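Local coordinates for neck appendage protein (Bacillus phage GA-1, PDB 3GUD), which probably serves, through this C-terminal intramolecular chaperone domain, to mediate triple-beta-helix folding of the phage neck appendage, at residues G67-D72 / N96-R101; W74-D79 / R92-I97. All coordinates share one frame; numbering follows the deposited sequence. Where two conformers were deposited one is given.

Interaction 1 (G67-D72 / N96-R101); sequences GLVGYD and NIYSIR
Y71 and Y98 are paired across an antiparallel two-stranded sheet, the base of a long beta-hairpin in the Peptidase S74 chaperone domain. They form a non-hydrogen-bonded pair. Y71 leaves the backbone with CG anti to N (chi1 177°), which swings its ring over to the other strand. Its CB lies 4.0 Å from Y98 CE2. CG stands near Y98 CE2 and CZ, and the CD1 and CE1 side of the ring is turned to one face of Y98. This is an edge-to-face pair, with the planes at 61° and the centroids 4.6 Å apart. Farther out, CZ and OH pass the Y98 ring and come beside N96, where Y71 OH is 3.2 Å from N96 CB. V69, on the same face of the sheet, brings CG1 to the edge of the Y98 ring. It also meets I100 loosely, methyl to methyl. On the other face of the sheet, D72 CB packs on I97 CG2.

The hydrogen-bonded pairs are G70 with S99 and D72 with I97, and each makes two backbone bonds. V69 and I100 also touch A49 of helix 49-58, so this face of the sheet turns toward the body of the domain. Y98 O accepts a hydrogen bond from R4 of a second subunit. At the far end, R101, the N-cap residue of helix 102-120, gives its N to L68 O at 3.2 Å.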
ATOM      1  N   GLY A  67       1.583  -2.121  15.537  1.00 38.98           N
ATOM      2  CA  GLY A  67       1.180  -1.037  14.659  1.00 43.04           C
ATOM      3  C   GLY A  67       0.157  -1.440  13.607  1.00 38.67           C
ATOM      4  O   GLY A  67       0.201  -0.960  12.480  1.00 38.72           O
ATOM      5  N   LEU A  68      -0.766  -2.321  13.967  1.00 36.14           N
ATOM      6  CA  LEU A  68      -1.775  -2.765  13.022  1.00 34.00           C
ATOM      7  C   LEU A  68      -2.980  -1.854  13.118  1.00 36.46           C
ATOM      8  O   LEU A  68      -3.782  -1.778  12.192  1.00 36.04           O
ATOM      9  CB  LEU A  68      -2.203  -4.208  13.311  1.00 35.69           C
ATOM     10  CG  LEU A  68      -1.160  -5.331  13.239  1.00 38.23           C
ATOM     11  CD1 LEU A  68      -1.688  -6.600  13.880  1.00 37.26           C
ATOM     12  CD2 LEU A  68      -0.709  -5.600  11.814  1.00 35.71           C
ATOM     13  N   VAL A  69      -3.097  -1.154  14.247  1.00 37.73           N
ATOM     14  CA  VAL A  69      -4.314  -0.406  14.595  1.00 35.01           C
ATOM     15  C   VAL A  69      -3.993   0.927  15.297  1.00 36.67           C
ATOM     16  O   VAL A  69      -2.982   1.045  15.981  1.00 36.07           O
ATOM     17  CB  VAL A  69      -5.263  -1.259  15.478  1.00 34.37           C
ATOM     18  CG1 VAL A  69      -6.010  -0.381  16.433  1.00 40.04           C
ATOM     19  CG2 VAL A  69      -6.236  -2.057  14.615  1.00 33.92           C
ATOM     20  N   GLY A  70      -4.849   1.927  15.105  1.00 36.26           N
ATOM     21  CA  GLY A  70      -4.693   3.214  15.750  1.00 34.08           C
ATOM     22  C   GLY A  70      -5.926   3.574  16.540  1.00 34.19           C
ATOM     23  O   GLY A  70      -7.017   3.032  16.304  1.00 35.01           O
ATOM     24  N   TYR A  71      -5.756   4.453  17.518  1.00 36.66           N
ATOM     25  CA  TYR A  71      -6.913   4.983  18.243  1.00 37.25           C
ATOM     26  C   TYR A  71      -6.767   6.483  18.351  1.00 38.31           C
ATOM     27  O   TYR A  71      -5.678   7.003  18.511  1.00 40.67           O
ATOM     28  CB  TYR A  71      -7.076   4.362  19.634  1.00 39.35           C
ATOM     29  CG  TYR A  71      -8.226   4.960  20.430  1.00 38.90           C
ATOM     30  CD1 TYR A  71      -9.529   4.481  20.289  1.00 40.59           C
ATOM     31  CD2 TYR A  71      -8.003   5.997  21.328  1.00 39.31           C
ATOM     32  CE1 TYR A  71     -10.576   5.018  21.026  1.00 38.20           C
ATOM     33  CE2 TYR A  71      -9.032   6.538  22.071  1.00 39.64           C
ATOM     34  CZ  TYR A  71     -10.311   6.052  21.919  1.00 37.98           C
ATOM     35  OH  TYR A  71     -11.308   6.617  22.673  1.00 39.10           O
ATOM     36  N   ASP A  72      -7.899   7.147  18.235  1.00 39.66           N
ATOM     37  CA  ASP A  72      -7.912   8.591  18.185  0.57 40.90           C
ATOM     38  C   ASP A  72      -9.144   9.097  18.894  1.00 43.29           C
ATOM     39  O   ASP A  72     -10.248   8.533  18.817  1.00 44.34           O
ATOM     40  CB  ASP A  72      -7.830   9.143  16.745  0.57 42.17           C
ATOM     41  CG  ASP A  72      -7.657  10.673  16.703  0.57 41.34           C
ATOM     42  OD1 ASP A  72      -7.321  11.260  17.753  0.57 41.55           O
ATOM     43  OD2 ASP A  72      -7.851  11.248  15.612  0.57 43.08           O
ATOM     44  N   ASN A  96     -14.620   9.343  19.160  1.00 43.45           N
ATOM     45  CA  ASN A  96     -13.341   8.677  18.981  1.00 43.56           C
ATOM     46  C   ASN A  96     -13.437   7.842  17.727  1.00 44.72           C
ATOM     47  O   ASN A  96     -14.493   7.786  17.089  1.00 46.06           O
ATOM     48  CB  ASN A  96     -12.974   7.799  20.188  1.00 43.29           C
ATOM     49  CG  ASN A  96     -14.080   6.834  20.573  1.00 41.60           C
ATOM     50  OD1 ASN A  96     -14.142   5.711  20.077  1.00 40.28           O
ATOM     51  ND2 ASN A  96     -14.967   7.274  21.457  1.00 41.22           N
ATOM     52  N   ILE A  97     -12.348   7.182  17.370  1.00 42.94           N
ATOM     53  CA  ILE A  97     -12.326   6.446  16.128  1.00 42.24           C
ATOM     54  C   ILE A  97     -11.120   5.530  16.122  1.00 40.09           C
ATOM     55  O   ILE A  97     -10.030   5.932  16.515  1.00 39.96           O
ATOM     56  CB  ILE A  97     -12.286   7.427  14.925  1.00 41.49           C
ATOM     57  CG1 ILE A  97     -12.541   6.705  13.603  1.00 42.32           C
ATOM     58  CG2 ILE A  97     -10.979   8.186  14.889  1.00 39.34           C
ATOM     59  CD1 ILE A  97     -12.133   7.516  12.389  1.00 44.52           C
ATOM     60  N   TYR A  98     -11.333   4.286  15.709  1.00 40.72           N
ATOM     61  CA  TYR A  98     -10.244   3.361  15.450  1.00 39.97           C
ATOM     62  C   TYR A  98     -10.029   3.285  13.950  1.00 41.42           C
ATOM     63  O   TYR A  98     -10.985   3.226  13.181  1.00 44.34           O
ATOM     64  CB  TYR A  98     -10.581   1.973  15.972  1.00 40.10           C
ATOM     65  CG  TYR A  98     -10.564   1.851  17.477  1.00 42.90           C
ATOM     66  CD1 TYR A  98     -11.651   2.268  18.241  1.00 43.25           C
ATOM     67  CD2 TYR A  98      -9.464   1.300  18.137  1.00 42.10           C
ATOM     68  CE1 TYR A  98     -11.646   2.148  19.628  1.00 42.60           C
ATOM     69  CE2 TYR A  98      -9.444   1.174  19.525  1.00 44.15           C
ATOM     70  CZ  TYR A  98     -10.542   1.597  20.267  1.00 44.67           C
ATOM     71  OH  TYR A  98     -10.536   1.474  21.643  1.00 41.41           O
ATOM     72  N   SER A  99      -8.773   3.306  13.534  1.00 38.28           N
ATOM     73  CA  SER A  99      -8.440   3.202  12.127  1.00 39.61           C
ATOM     74  C   SER A  99      -7.516   2.021  12.021  1.00 37.94           C
ATOM     75  O   SER A  99      -7.299   1.341  13.004  1.00 39.89           O
ATOM     76  CB  SER A  99      -7.746   4.478  11.632  1.00 42.10           C
ATOM     77  OG  SER A  99      -6.596   4.791  12.398  1.00 39.17           O
ATOM     78  N   ILE A 100      -6.976   1.755  10.841  1.00 38.73           N
ATOM     79  CA  ILE A 100      -5.968   0.711  10.729  1.00 39.33           C
ATOM     80  C   ILE A 100      -4.765   1.286  10.005  1.00 39.93           C
ATOM     81  O   ILE A 100      -4.865   2.334   9.377  1.00 41.87           O
ATOM     82  CB  ILE A 100      -6.478  -0.594  10.019  1.00 40.17           C
ATOM     83  CG1 ILE A 100      -6.634  -0.390   8.508  1.00 39.91           C
ATOM     84  CG2 ILE A 100      -7.774  -1.109  10.655  1.00 36.63           C
ATOM     85  CD1 ILE A 100      -6.719  -1.678   7.719  1.00 35.97           C
ATOM     86  N   ARG A 101      -3.627   0.610  10.121  1.00 39.42           N
ATOM     87  CA  ARG A 101      -2.420   0.995   9.405  1.00 38.30           C
ATOM     88  C   ARG A 101      -2.213  -0.028   8.273  1.00 39.05           C
ATOM     89  O   ARG A 101      -1.481  -1.004   8.442  1.00 38.66           O
ATOM     90  CB  ARG A 101      -1.219   1.012  10.361  1.00 37.51           C
ATOM     91  CG  ARG A 101      -1.498   1.545  11.800  1.00 40.27           C
ATOM     92  CD  ARG A 101      -1.108   3.032  11.979  1.00 46.25           C
ATOM     93  NE  ARG A 101      -0.377   3.342  13.223  1.00 47.53           N
ATOM     94  CZ  ARG A 101      -0.754   4.265  14.108  1.00 49.70           C
ATOM     95  NH1 ARG A 101      -1.863   4.963  13.909  1.00 52.44           N
ATOM     96  NH2 ARG A 101      -0.030   4.503  15.194  1.00 52.63           N
TER

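Interaction 2 (W74-D79 / R92-I97); sequences WEATED and REAGNI
The hydroxyl of T77 takes the backbone N-H of R92, with T77 OG1 2.7 Å from R92 N. The T77 torsion sets OG1 between its own N and carbonyl carbon (chi1 61°), which turns the oxygen to this N-H. The carbonyl T77 O receives a second, weak bond from the same R92 N. In return, T77 N makes a weak bond to R92 O. T77 and R92 thus hold each other mostly through the side-chain oxygen. Their side chains run side by side.

W74 spreads along the opposing backbone from E93 O to I97. Its indole lies on the backbone at G95, with G95 O 3.4 Å above the ring plane and over its centre. The same G95 O accepts the W74 backbone N at 3.3 Å, nearly in line with the carbonyl bond. At the pyrrole edge, W74 NE1 donates to E93 O at 3.2 Å, and that oxygen lies in the ring plane. At the opposite end of the indole, W74 CZ3 meets I97 CG2 at 3.5 Å, also edge-on. Between W74 and T77, the methyls A76 CB and A94 CB touch at 3.9 Å.

The two arms of the hairpin run antiparallel here without regular strand pairing. The in-plane NE1 bond helps to hold the turn of the indole. The W74 and T77 side chains probably supply a good part of the grip, beside one sound backbone bond and two weak ones.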
ATOM      1  N   TRP A  74     -11.063  12.864  20.803  1.00 47.90           N
ATOM      2  CA  TRP A  74     -11.090  14.329  20.691  1.00 53.29           C
ATOM      3  C   TRP A  74     -12.028  15.116  21.619  1.00 57.61           C
ATOM      4  O   TRP A  74     -12.975  14.575  22.198  1.00 56.15           O
ATOM      5  CB  TRP A  74     -11.295  14.779  19.236  1.00 51.75           C
ATOM      6  CG  TRP A  74     -12.522  14.270  18.565  1.00 48.35           C
ATOM      7  CD1 TRP A  74     -13.781  14.801  18.620  1.00 51.28           C
ATOM      8  CD2 TRP A  74     -12.596  13.138  17.691  1.00 47.70           C
ATOM      9  NE1 TRP A  74     -14.636  14.054  17.838  1.00 52.96           N
ATOM     10  CE2 TRP A  74     -13.931  13.025  17.261  1.00 50.01           C
ATOM     11  CE3 TRP A  74     -11.658  12.202  17.235  1.00 45.14           C
ATOM     12  CZ2 TRP A  74     -14.350  12.003  16.389  1.00 48.18           C
ATOM     13  CZ3 TRP A  74     -12.071  11.190  16.378  1.00 43.92           C
ATOM     14  CH2 TRP A  74     -13.401  11.100  15.963  1.00 48.10           C
ATOM     15  N   GLU A  75     -11.722  16.405  21.762  1.00 58.36           N
ATOM     16  CA  GLU A  75     -12.528  17.315  22.560  1.00 60.21           C
ATOM     17  C   GLU A  75     -13.732  17.846  21.784  1.00 61.04           C
ATOM     18  O   GLU A  75     -13.698  17.935  20.560  1.00 62.15           O
ATOM     19  CB  GLU A  75     -11.674  18.477  23.055  1.00 64.17           C
ATOM     20  CG  GLU A  75     -10.877  18.145  24.299  1.00 66.19           C
ATOM     21  CD  GLU A  75     -11.711  17.400  25.324  1.00 64.98           C
ATOM     22  OE1 GLU A  75     -11.124  16.854  26.282  1.00 64.45           O
ATOM     23  OE2 GLU A  75     -12.950  17.360  25.167  1.00 61.87           O
ATOM     24  N   ALA A  76     -14.793  18.195  22.514  1.00 67.78           N
ATOM     25  CA  ALA A  76     -16.014  18.757  21.935  1.00 67.01           C
ATOM     26  C   ALA A  76     -15.856  20.255  21.689  1.00 67.77           C
ATOM     27  O   ALA A  76     -15.838  21.042  22.639  1.00 67.46           O
ATOM     28  CB  ALA A  76     -17.205  18.493  22.845  1.00 62.74           C
ATOM     29  N   THR A  77     -15.761  20.640  20.416  1.00 69.88           N
ATOM     30  CA  THR A  77     -15.462  22.024  20.036  1.00 71.83           C
ATOM     31  C   THR A  77     -16.725  22.883  19.877  1.00 72.20           C
ATOM     32  O   THR A  77     -17.737  22.426  19.343  1.00 72.29           O
ATOM     33  CB  THR A  77     -14.614  22.079  18.743  1.00 70.39           C
ATOM     34  OG1 THR A  77     -15.340  21.479  17.664  1.00 75.17           O
ATOM     35  CG2 THR A  77     -13.296  21.330  18.926  1.00 65.62           C
ATOM     36  N   GLU A  78     -16.651  24.128  20.340  1.00 73.99           N
ATOM     37  CA  GLU A  78     -17.826  25.005  20.410  1.00 77.52           C
ATOM     38  C   GLU A  78     -18.506  25.308  19.064  1.00 77.87           C
ATOM     39  O   GLU A  78     -17.868  25.291  17.998  1.00 72.11           O
ATOM     40  CB  GLU A  78     -17.484  26.330  21.120  1.00 75.38           C
ATOM     41  CG  GLU A  78     -17.232  26.232  22.627  1.00 77.04           C
ATOM     42  CD  GLU A  78     -18.486  25.888  23.427  1.00 81.38           C
ATOM     43  OE1 GLU A  78     -18.830  26.636  24.375  1.00 79.16           O
ATOM     44  OE2 GLU A  78     -19.130  24.865  23.107  1.00 82.90           O
ATOM     45  N   ASP A  79     -19.816  25.553  19.146  1.00 77.75           N
ATOM     46  CA  ASP A  79     -20.590  26.218  18.100  1.00 76.43           C
ATOM     47  C   ASP A  79     -20.357  27.698  18.355  1.00 75.09           C
ATOM     48  O   ASP A  79     -20.781  28.215  19.392  1.00 74.90           O
ATOM     49  CB  ASP A  79     -22.095  25.925  18.269  1.00 75.17           C
ATOM     50  CG  ASP A  79     -22.645  24.942  17.230  1.00 68.16           C
ATOM     51  OD1 ASP A  79     -22.036  24.798  16.153  1.00 71.82           O
ATOM     52  OD2 ASP A  79     -23.710  24.332  17.487  1.00 61.96           O
ATOM     53  N   ARG A  92     -17.548  20.453  16.517  1.00 73.26           N
ATOM     54  CA  ARG A  92     -17.471  19.024  16.852  1.00 71.98           C
ATOM     55  C   ARG A  92     -18.139  18.563  18.151  1.00 68.60           C
ATOM     56  O   ARG A  92     -18.003  19.184  19.208  1.00 66.81           O
ATOM     57  CB  ARG A  92     -16.007  18.558  16.860  1.00 71.35           C
ATOM     58  CG  ARG A  92     -15.518  17.963  15.539  1.00 75.06           C
ATOM     59  CD  ARG A  92     -14.018  17.635  15.566  1.00 78.02           C
ATOM     60  NE  ARG A  92     -13.155  18.645  14.930  1.00 92.23           N
ATOM     61  CZ  ARG A  92     -13.552  19.584  14.063  1.00 91.71           C
ATOM     62  NH1 ARG A  92     -14.826  19.679  13.689  1.00 83.69           N
ATOM     63  NH2 ARG A  92     -12.664  20.437  13.560  1.00 90.13           N
ATOM     64  N   GLU A  93     -18.859  17.452  18.043  1.00 71.04           N
ATOM     65  CA  GLU A  93     -19.265  16.683  19.203  1.00 69.00           C
ATOM     66  C   GLU A  93     -18.133  15.707  19.464  1.00 66.27           C
ATOM     67  O   GLU A  93     -17.570  15.128  18.522  1.00 62.20           O
ATOM     68  CB  GLU A  93     -20.569  15.919  18.939  1.00 65.78           C
ATOM     69  CG  GLU A  93     -21.053  15.086  20.128  1.00 69.48           C
ATOM     70  CD  GLU A  93     -22.421  14.462  19.896  1.00 72.69           C
ATOM     71  OE1 GLU A  93     -22.886  13.691  20.764  1.00 70.95           O
ATOM     72  OE2 GLU A  93     -23.031  14.744  18.845  1.00 72.22           O
ATOM     73  N   ALA A  94     -17.794  15.546  20.739  1.00 66.17           N
ATOM     74  CA  ALA A  94     -16.738  14.628  21.148  1.00 61.62           C
ATOM     75  C   ALA A  94     -17.013  13.217  20.642  1.00 60.90           C
ATOM     76  O   ALA A  94     -18.140  12.719  20.735  1.00 60.35           O
ATOM     77  CB  ALA A  94     -16.590  14.628  22.664  1.00 59.90           C
ATOM     78  N   GLY A  95     -15.974  12.581  20.103  1.00 56.16           N
ATOM     79  CA  GLY A  95     -16.064  11.213  19.632  1.00 51.95           C
ATOM     80  C   GLY A  95     -14.705  10.554  19.687  1.00 47.12           C
ATOM     81  O   GLY A  95     -13.753  11.123  20.215  1.00 47.97           O
ATOM     82  N   ASN A  96     -14.620   9.343  19.160  1.00 43.45           N
ATOM     83  CA  ASN A  96     -13.341   8.677  18.981  1.00 43.56           C
ATOM     84  C   ASN A  96     -13.437   7.842  17.727  1.00 44.72           C
ATOM     85  O   ASN A  96     -14.493   7.786  17.089  1.00 46.06           O
ATOM     86  CB  ASN A  96     -12.974   7.799  20.188  1.00 43.29           C
ATOM     87  CG  ASN A  96     -14.080   6.834  20.573  1.00 41.60           C
ATOM     88  OD1 ASN A  96     -14.142   5.711  20.077  1.00 40.28           O
ATOM     89  ND2 ASN A  96     -14.967   7.274  21.457  1.00 41.22           N
ATOM     90  N   ILE A  97     -12.348   7.182  17.370  1.00 42.94           N
ATOM     91  CA  ILE A  97     -12.326   6.446  16.128  1.00 42.24           C
ATOM     92  C   ILE A  97     -11.120   5.530  16.122  1.00 40.09           C
ATOM     93  O   ILE A  97     -10.030   5.932  16.515  1.00 39.96           O
ATOM     94  CB  ILE A  97     -12.286   7.427  14.925  1.00 41.49           C
ATOM     95  CG1 ILE A  97     -12.541   6.705  13.603  1.00 42.32           C
ATOM     96  CG2 ILE A  97     -10.979   8.186  14.889  1.00 39.34           C
ATOM     97  CD1 ILE A  97     -12.133   7.516  12.389  1.00 44.52           C
TER

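In the fold
Both contacts belong to one long beta-hairpin, with centres about 17 Å apart. Along the chain the order is 67-72, 74-79, 92-97 and 96-101, so interaction 2 follows interaction 1 outward along the two arms, and the second segments overlap. They share N96 and I97 at the start of strand 96-100. Interaction 1 pairs that strand with strand 69-73, its centre about 5 Å from the centre of the chain, and leads into helix 102-120. Interaction 2 continues the hairpin outward as irregular chain, its centre about 20 Å from that of the chain, toward strands 80-81 and 87-89. The hairpin therefore projects from the helical body. The shared N96 and I97 lie against a second subunit, and interaction 1 also reaches the third, consistent with a part in the trimer.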